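Local coordinates for protein putative transcriptional regulator (Clostridium difficile, PDB 3QI7) that is of unknown function but, having a fold like that of periplasmic binding proteins, may be a lipoprotein that binds a small ligand such as a sugar, at residues K209-V220 / V239-Y249; F345-P353 / Y361-L369. All coordinates share one frame; numbering follows the deposited sequence. Where two conformers were deposited one is given.

Overall arrangement
The two contacts illustrate how one chain joins its elements by different chemistry. In contact 1, helix 203-223, which lies on the three-stranded parallel sheet 191-196, 159-164, 228-231, packs against helix 234-247 through side chains; its centre lies about 26 Å from the centre of the chain, and its greasy inner side gives way to a salt-bridged outer one. Contact 2 is a beta hairpin in the mixed sheet, about 11 Å from that centre, and relies mainly on backbone hydrogen bonds; both its faces mix apolar and polar residues, the larger apolar packing lying on the face of Phe351 and Val364. Contacts 1 and 2, both partly buried, share no element and have centres about 31 Å apart.

Contact 1. Residues K209-V220 / V239-Y249; sequences KQFLNEDIEKQV and VILTKALELKY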
# COMPACT_ATOMS: atom_id res chain seq x y z
N LYS A 209 23.87 3.49 6.54
CA LYS A 209 24.08 2.12 7.02
C LYS A 209 24.98 2.06 8.25
O LYS A 209 24.62 1.43 9.24
CB LYS A 209 24.66 1.25 5.91
CG LYS A 209 24.90 -0.18 6.34
CD LYS A 209 25.57 -0.99 5.24
CE LYS A 209 24.58 -1.49 4.21
NZ LYS A 209 25.35 -2.31 3.22
N GLN A 210 26.14 2.70 8.21
CA GLN A 210 27.06 2.70 9.37
C GLN A 210 26.43 3.39 10.57
O GLN A 210 26.56 2.93 11.70
CB GLN A 210 28.41 3.34 9.06
CG GLN A 210 29.25 2.51 8.11
CD GLN A 210 30.74 2.79 8.18
OE1 GLN A 210 31.42 2.93 7.15
NE2 GLN A 210 31.28 2.85 9.41
N PHE A 211 25.76 4.50 10.32
CA PHE A 211 25.09 5.24 11.37
C PHE A 211 24.04 4.35 12.07
O PHE A 211 23.99 4.27 13.33
CB PHE A 211 24.45 6.52 10.81
CG PHE A 211 23.71 7.32 11.85
CD1 PHE A 211 22.39 7.03 12.16
CD2 PHE A 211 24.36 8.35 12.55
CE1 PHE A 211 21.72 7.75 13.14
CE2 PHE A 211 23.69 9.07 13.53
CZ PHE A 211 22.38 8.77 13.83
N LEU A 212 23.20 3.72 11.25
CA LEU A 212 22.13 2.88 11.79
C LEU A 212 22.68 1.71 12.60
O LEU A 212 22.23 1.49 13.73
CB LEU A 212 21.17 2.39 10.72
CG LEU A 212 20.20 3.39 10.11
CD1 LEU A 212 19.62 2.77 8.83
CD2 LEU A 212 19.09 3.78 11.10
N ASN A 213 23.67 1.01 12.06
CA ASN A 213 24.23 -0.11 12.77
C ASN A 213 24.76 0.27 14.14
O ASN A 213 24.50 -0.42 15.14
CB ASN A 213 25.26 -0.84 11.90
CG ASN A 213 24.59 -1.70 10.83
OD1 ASN A 213 23.57 -2.35 11.11
ND2 ASN A 213 25.13 -1.71 9.62
N GLU A 214 25.49 1.38 14.20
CA GLU A 214 26.05 1.81 15.48
C GLU A 214 24.97 2.29 16.44
O GLU A 214 25.02 1.95 17.62
CB GLU A 214 27.13 2.88 15.28
CG GLU A 214 28.31 2.35 14.51
CD GLU A 214 28.99 1.17 15.19
OE1 GLU A 214 29.24 1.24 16.42
OE2 GLU A 214 29.26 0.16 14.49
N ASP A 215 23.98 3.02 15.94
CA ASP A 215 22.93 3.55 16.83
C ASP A 215 22.03 2.43 17.41
O ASP A 215 21.74 2.40 18.63
CB ASP A 215 22.09 4.59 16.13
CG ASP A 215 21.31 5.44 17.12
OD1 ASP A 215 21.94 6.33 17.75
OD2 ASP A 215 20.10 5.18 17.31
N ILE A 216 21.64 1.51 16.55
CA ILE A 216 20.84 0.34 16.96
C ILE A 216 21.55 -0.43 18.06
O ILE A 216 20.95 -0.70 19.09
CB ILE A 216 20.47 -0.56 15.75
CG1 ILE A 216 19.52 0.20 14.82
CG2 ILE A 216 19.83 -1.88 16.23
CD1 ILE A 216 19.33 -0.42 13.48
N GLU A 217 22.82 -0.76 17.87
CA GLU A 217 23.58 -1.36 18.97
C GLU A 217 23.44 -0.58 20.29
O GLU A 217 23.24 -1.16 21.36
CB GLU A 217 25.06 -1.50 18.60
CG GLU A 217 25.28 -2.54 17.52
CD GLU A 217 26.74 -2.68 17.14
OE1 GLU A 217 27.60 -2.44 18.03
OE2 GLU A 217 27.01 -3.03 15.97
N LYS A 218 23.50 0.75 20.19
CA LYS A 218 23.39 1.61 21.37
C LYS A 218 22.05 1.51 22.05
O LYS A 218 21.96 1.49 23.29
CB LYS A 218 23.73 3.08 21.01
CG LYS A 218 25.22 3.25 20.71
CD LYS A 218 25.70 4.70 20.83
CE LYS A 218 25.30 5.55 19.63
NZ LYS A 218 26.14 6.78 19.59
N GLN A 219 20.99 1.46 21.23
CA GLN A 219 19.64 1.44 21.74
C GLN A 219 19.34 0.11 22.44
O GLN A 219 18.66 0.10 23.48
CB GLN A 219 18.62 1.73 20.63
CG GLN A 219 18.82 3.08 19.88
CD GLN A 219 18.69 4.32 20.74
OE1 GLN A 219 18.23 4.25 21.88
NE2 GLN A 219 19.07 5.48 20.17
N VAL A 220 19.87 -0.99 21.91
CA VAL A 220 19.76 -2.31 22.55
C VAL A 220 20.53 -2.38 23.89
O VAL A 220 20.06 -2.98 24.86
CB VAL A 220 20.22 -3.45 21.57
CG1 VAL A 220 20.29 -4.82 22.29
CG2 VAL A 220 19.28 -3.52 20.37
N VAL A 239 18.77 -2.63 6.40
CA VAL A 239 19.76 -2.52 7.49
C VAL A 239 19.13 -2.96 8.81
O VAL A 239 19.72 -3.75 9.56
CB VAL A 239 20.30 -1.07 7.64
CG1 VAL A 239 21.12 -0.92 8.92
CG2 VAL A 239 21.08 -0.64 6.37
N ILE A 240 17.90 -2.49 9.07
CA ILE A 240 17.18 -2.79 10.33
C ILE A 240 16.80 -4.27 10.51
O ILE A 240 16.94 -4.82 11.61
CB ILE A 240 15.91 -1.90 10.46
CG1 ILE A 240 16.34 -0.47 10.71
CG2 ILE A 240 14.97 -2.36 11.61
CD1 ILE A 240 15.27 0.56 10.43
N LEU A 241 16.26 -4.87 9.46
CA LEU A 241 15.89 -6.29 9.49
C LEU A 241 17.13 -7.18 9.59
O LEU A 241 17.14 -8.15 10.34
CB LEU A 241 15.07 -6.62 8.25
CG LEU A 241 13.60 -6.17 8.28
CD1 LEU A 241 12.95 -6.36 6.92
CD2 LEU A 241 12.81 -6.88 9.40
N THR A 242 18.16 -6.87 8.82
CA THR A 242 19.43 -7.59 8.91
C THR A 242 20.00 -7.58 10.33
O THR A 242 20.35 -8.62 10.86
CB THR A 242 20.44 -7.01 7.92
OG1 THR A 242 19.87 -7.06 6.60
CG2 THR A 242 21.78 -7.78 7.94
N LYS A 243 20.06 -6.41 10.95
CA LYS A 243 20.57 -6.31 12.33
C LYS A 243 19.66 -7.01 13.36
O LYS A 243 20.16 -7.55 14.37
CB LYS A 243 20.83 -4.84 12.70
CG LYS A 243 21.59 -4.60 13.98
CD LYS A 243 23.03 -5.02 13.85
CE LYS A 243 23.97 -4.13 14.59
NZ LYS A 243 25.33 -4.73 14.55
N ALA A 244 18.35 -7.01 13.12
CA ALA A 244 17.37 -7.70 13.97
C ALA A 244 17.67 -9.19 14.10
O ALA A 244 17.43 -9.78 15.16
CB ALA A 244 15.94 -7.53 13.42
N LEU A 245 18.17 -9.80 13.02
CA LEU A 245 18.54 -11.23 13.06
C LEU A 245 19.66 -11.50 14.06
O LEU A 245 19.71 -12.56 14.69
CB LEU A 245 18.91 -11.75 11.65
CG LEU A 245 17.75 -11.76 10.62
CD1 LEU A 245 18.16 -12.46 9.33
CD2 LEU A 245 16.44 -12.40 11.16
N GLU A 246 20.55 -10.52 14.23
CA GLU A 246 21.69 -10.62 15.14
C GLU A 246 21.31 -10.27 16.59
O GLU A 246 21.63 -11.00 17.52
CB GLU A 246 22.81 -9.69 14.64
CG GLU A 246 24.13 -9.73 15.43
CD GLU A 246 24.93 -8.42 15.29
OE1 GLU A 246 24.94 -7.85 14.17
OE2 GLU A 246 25.52 -7.96 16.29
N LEU A 247 20.60 -9.16 16.78
CA LEU A 247 20.33 -8.64 18.14
C LEU A 247 18.95 -9.04 18.70
O LEU A 247 18.69 -8.89 19.91
CB LEU A 247 20.47 -7.10 18.16
CG LEU A 247 21.87 -6.49 17.96
CD1 LEU A 247 21.80 -4.95 18.06
CD2 LEU A 247 22.88 -7.03 18.97
N LYS A 248 18.07 -9.50 17.82
CA LYS A 248 16.84 -10.20 18.15
C LYS A 248 15.82 -9.28 18.78
O LYS A 248 15.10 -9.65 19.70
CB LYS A 248 17.09 -11.43 19.01
CG LYS A 248 18.12 -12.39 18.42
CD LYS A 248 17.52 -13.76 18.20
CE LYS A 248 18.59 -14.82 17.99
NZ LYS A 248 19.05 -14.83 16.58
N TYR A 249 15.76 -8.08 18.22
CA TYR A 249 14.81 -7.09 18.66
C TYR A 249 13.52 -7.24 17.86
O TYR A 249 13.34 -8.26 17.18
CB TYR A 249 15.42 -5.67 18.60
CG TYR A 249 16.07 -5.23 17.30
CD1 TYR A 249 15.31 -4.86 16.20
CD2 TYR A 249 17.45 -5.13 17.20
CE1 TYR A 249 15.92 -4.38 15.02
CE2 TYR A 249 18.07 -4.69 16.03
CZ TYR A 249 17.31 -4.33 14.94
OH TYR A 249 17.96 -3.89 13.81
O HOH W 1 22.43 -4.33 9.57
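Ile216 drives its CG2 methyl against the Tyr249 ring, with CE2 only 3.3 Å from CG2, and this is the tight part of a contact between two helices crossing at -39°. The methyl is anti to the backbone N while CG1 is anti to the carbonyl carbon (chi1 -66°), which lets both branches work: CG2 meets the ring obliquely and CD1 lies 4.1 Å from Ile240 CG1. Tyr249 is pinned in turn. Its OH donates to Ile240 O over 2.6 Å, in the carbonyl plane and on a lone pair, so that this oxygen serves both the phenol and Ala244 N of its own helix. Val220 CG2 continues the apolar seam, 3.7 Å from Leu247 CD1. At the far end Val239 spreads its two methyls, CG1 toward Leu212 and Asn213, CG2 toward the aliphatic part of Lys209.

The outer side is looser and polar. Lys243 lays its methylene chain across Ile216 and Asn213, then bends at chi2 and chi3 to bring NZ within 2.8 Å of Glu217 OE2, which it meets on the anti side. The same NZ reaches Glu246 OE1 at 3.2 Å. A water donates to both Asn213 OD1 and Val239 O, linking two acceptors that cannot bond each other.

Beneath the helix, Leu212 and Ile216 rest on Tyr162 of strand 159-164, whose OH bonds to Asp215. The chemistry is amphipathic: hydrocarbon packing joins the two helices, the first of which rests on the sheet, and the shared ammonium probably eases repulsion between the two glutamates.

Contact 2. Residues F345-P353 / Y361-L369; sequences FGIGSEFTP and YQSVILSQL
Thr352 O takes the N-H of Ser363 at 2.9 Å and also a water at 2.8 Å, and the same water reaches Ser363 OG, closing a small polar ring beside the strands. The amide of Thr352 returns the bond to Ser363 O, so the two residues form a hydrogen-bonded antiparallel pair. The next such pair joins Glu350 N to Ile365 O and Ile365 N to Glu350 O, each 3.0 Å; the last link, Ser367 N to Gly348 O, arrives 49° above the carbonyl plane.

The non-hydrogen-bonded pairs carry most of the packing on one face. Val364 sets its CB over one face of the Phe351 ring, a CH-pi contact 3.9 Å from the centroid, while Gln362 CB comes to the ring's edge. Val364 holds CG2 anti to its backbone N (chi1 50° for CG1), which carries that methyl along the same face, near CZ and CE1. Gln362, bent at chi2, lies side by side with Pro353, NE2 3.5 Å from Pro353 CB, and gives its amide N-H to Tyr359 O in the connecting loop. Farther along, Leu366 CD2 touches both Ile347 CD1 and Ser349 CB.

This is a beta hairpin at the margin of the mixed sheet. Phe351 and Val364 press on helix 306-324, helix 334-345 covers Ser349 and Gln362, and Ile365 leans from the other face onto helix 140-153, while on its other edge strand 361-370 pairs in parallel with strand 134-137 through Gln362 and Val364.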
# COMPACT_ATOMS: atom_id res chain seq x y z
N PHE A 345 -10.73 -11.53 -0.31
CA PHE A 345 -9.34 -11.76 0.10
C PHE A 345 -9.18 -12.69 1.31
O PHE A 345 -8.08 -13.21 1.56
CB PHE A 345 -8.65 -10.44 0.43
CG PHE A 345 -8.60 -9.47 -0.71
CD1 PHE A 345 -9.65 -8.60 -0.95
CD2 PHE A 345 -7.51 -9.44 -1.55
CE1 PHE A 345 -9.59 -7.70 -1.97
CE2 PHE A 345 -7.45 -8.56 -2.60
CZ PHE A 345 -8.51 -7.68 -2.82
N GLY A 346 -10.23 -12.89 2.08
CA GLY A 346 -10.13 -13.66 3.35
C GLY A 346 -9.19 -13.06 4.39
O GLY A 346 -8.56 -13.79 5.17
N ILE A 347 -9.10 -11.74 4.40
CA ILE A 347 -8.34 -11.01 5.40
C ILE A 347 -9.19 -9.94 6.12
O ILE A 347 -10.18 -9.40 5.58
CB ILE A 347 -7.04 -10.39 4.80
CG1 ILE A 347 -7.34 -9.18 3.91
CG2 ILE A 347 -6.18 -11.47 4.07
CD1 ILE A 347 -6.05 -8.63 3.15
N GLY A 348 -8.76 -9.61 7.34
CA GLY A 348 -9.41 -8.55 8.10
C GLY A 348 -8.81 -7.21 7.75
O GLY A 348 -7.65 -7.09 7.29
N SER A 349 -9.60 -6.18 7.99
CA SER A 349 -9.23 -4.83 7.64
C SER A 349 -10.06 -3.85 8.46
O SER A 349 -11.05 -4.22 9.03
CB SER A 349 -9.53 -4.60 6.13
OG SER A 349 -10.93 -4.70 5.84
N GLU A 350 -9.65 -2.59 8.47
CA GLU A 350 -10.49 -1.54 9.04
C GLU A 350 -10.45 -0.33 8.12
O GLU A 350 -9.37 0.16 7.76
CB GLU A 350 -10.04 -1.15 10.46
CG GLU A 350 -10.98 -0.14 11.19
CD GLU A 350 -10.38 0.39 12.51
OE1 GLU A 350 -9.58 -0.35 13.13
OE2 GLU A 350 -10.68 1.52 12.92
N PHE A 351 -11.65 0.14 7.75
CA PHE A 351 -11.83 1.26 6.84
C PHE A 351 -12.41 2.46 7.60
O PHE A 351 -13.32 2.30 8.42
CB PHE A 351 -12.80 0.90 5.69
CG PHE A 351 -12.20 0.00 4.63
CD1 PHE A 351 -12.05 -1.37 4.85
CD2 PHE A 351 -11.85 0.50 3.40
CE1 PHE A 351 -11.51 -2.20 3.88
CE2 PHE A 351 -11.30 -0.33 2.42
CZ PHE A 351 -11.14 -1.68 2.66
N THR A 352 -11.88 3.64 7.33
CA THR A 352 -12.27 4.86 8.04
C THR A 352 -12.57 5.98 7.05
O THR A 352 -11.74 6.28 6.21
CB THR A 352 -11.09 5.30 8.94
OG1 THR A 352 -10.72 4.22 9.81
CG2 THR A 352 -11.46 6.54 9.77
N PRO A 353 -13.76 6.63 7.15
CA PRO A 353 -13.96 7.72 6.19
C PRO A 353 -13.05 8.93 6.45
O PRO A 353 -12.66 9.19 7.59
CB PRO A 353 -15.46 8.10 6.38
CG PRO A 353 -15.76 7.70 7.79
CD PRO A 353 -14.96 6.39 7.96
N TYR A 361 -14.32 8.78 0.54
CA TYR A 361 -12.87 8.59 0.65
C TYR A 361 -12.69 7.74 1.87
O TYR A 361 -13.08 8.15 2.95
CB TYR A 361 -12.09 9.93 0.74
CG TYR A 361 -10.59 9.67 0.75
CD1 TYR A 361 -9.99 9.03 1.82
CD2 TYR A 361 -9.78 10.01 -0.34
CE1 TYR A 361 -8.63 8.73 1.82
CE2 TYR A 361 -8.42 9.70 -0.35
CZ TYR A 361 -7.86 9.08 0.75
OH TYR A 361 -6.52 8.78 0.83
N GLN A 362 -12.13 6.53 1.71
CA GLN A 362 -12.02 5.59 2.81
C GLN A 362 -10.57 5.17 2.93
O GLN A 362 -9.99 4.78 1.92
CB GLN A 362 -12.90 4.37 2.57
CG GLN A 362 -14.43 4.67 2.67
CD GLN A 362 -14.97 4.73 4.09
OE1 GLN A 362 -14.39 4.15 5.01
NE2 GLN A 362 -16.15 5.38 4.26
N SER A 363 -9.97 5.33 4.11
CA SER A 363 -8.61 4.88 4.29
C SER A 363 -8.68 3.51 4.92
O SER A 363 -9.66 3.19 5.58
CB SER A 363 -7.78 5.86 5.11
OG SER A 363 -8.25 5.95 6.43
N VAL A 364 -7.64 2.71 4.71
CA VAL A 364 -7.65 1.32 5.16
C VAL A 364 -6.36 0.96 5.86
O VAL A 364 -5.30 1.44 5.48
CB VAL A 364 -7.95 0.33 3.96
CG1 VAL A 364 -7.06 0.59 2.79
CG2 VAL A 364 -7.83 -1.14 4.38
N ILE A 365 -6.46 0.12 6.88
CA ILE A 365 -5.32 -0.52 7.52
C ILE A 365 -5.66 -1.99 7.50
O ILE A 365 -6.76 -2.35 7.87
CB ILE A 365 -5.12 -0.10 9.03
CG1 ILE A 365 -4.86 1.41 9.17
CG2 ILE A 365 -3.98 -0.93 9.70
CD1 ILE A 365 -3.58 1.92 8.52
N LEU A 366 -4.74 -2.83 7.05
CA LEU A 366 -5.00 -4.28 7.05
C LEU A 366 -4.68 -4.89 8.40
O LEU A 366 -3.91 -4.33 9.17
CB LEU A 366 -4.15 -4.97 5.97
CG LEU A 366 -4.47 -4.49 4.57
CD1 LEU A 366 -3.53 -5.17 3.54
CD2 LEU A 366 -5.95 -4.78 4.24
N SER A 367 -5.28 -6.05 8.68
CA SER A 367 -4.98 -6.81 9.88
C SER A 367 -3.53 -7.19 9.90
O SER A 367 -2.88 -7.35 8.88
CB SER A 367 -5.81 -8.08 9.99
OG SER A 367 -7.11 -7.76 10.44
N GLN A 368 -3.02 -7.31 11.12
CA GLN A 368 -1.64 -7.61 11.36
C GLN A 368 -1.32 -9.04 10.96
O GLN A 368 -2.07 -9.96 11.22
CB GLN A 368 -1.35 -7.45 12.86
CG GLN A 368 0.10 -7.69 13.20
CD GLN A 368 0.37 -7.61 14.69
OE1 GLN A 368 -0.39 -8.13 15.49
NE2 GLN A 368 1.50 -7.05 15.05
N LEU A 369 -0.14 -9.22 10.38
CA LEU A 369 0.42 -10.56 10.23
C LEU A 369 1.71 -10.59 11.01
O LEU A 369 2.53 -9.69 10.87
CB LEU A 369 0.65 -10.87 8.74
CG LEU A 369 1.40 -12.18 8.46
CD1 LEU A 369 0.51 -13.39 8.81
CD2 LEU A 369 1.86 -12.23 7.00
O HOH W 2 -9.66 8.19 6.29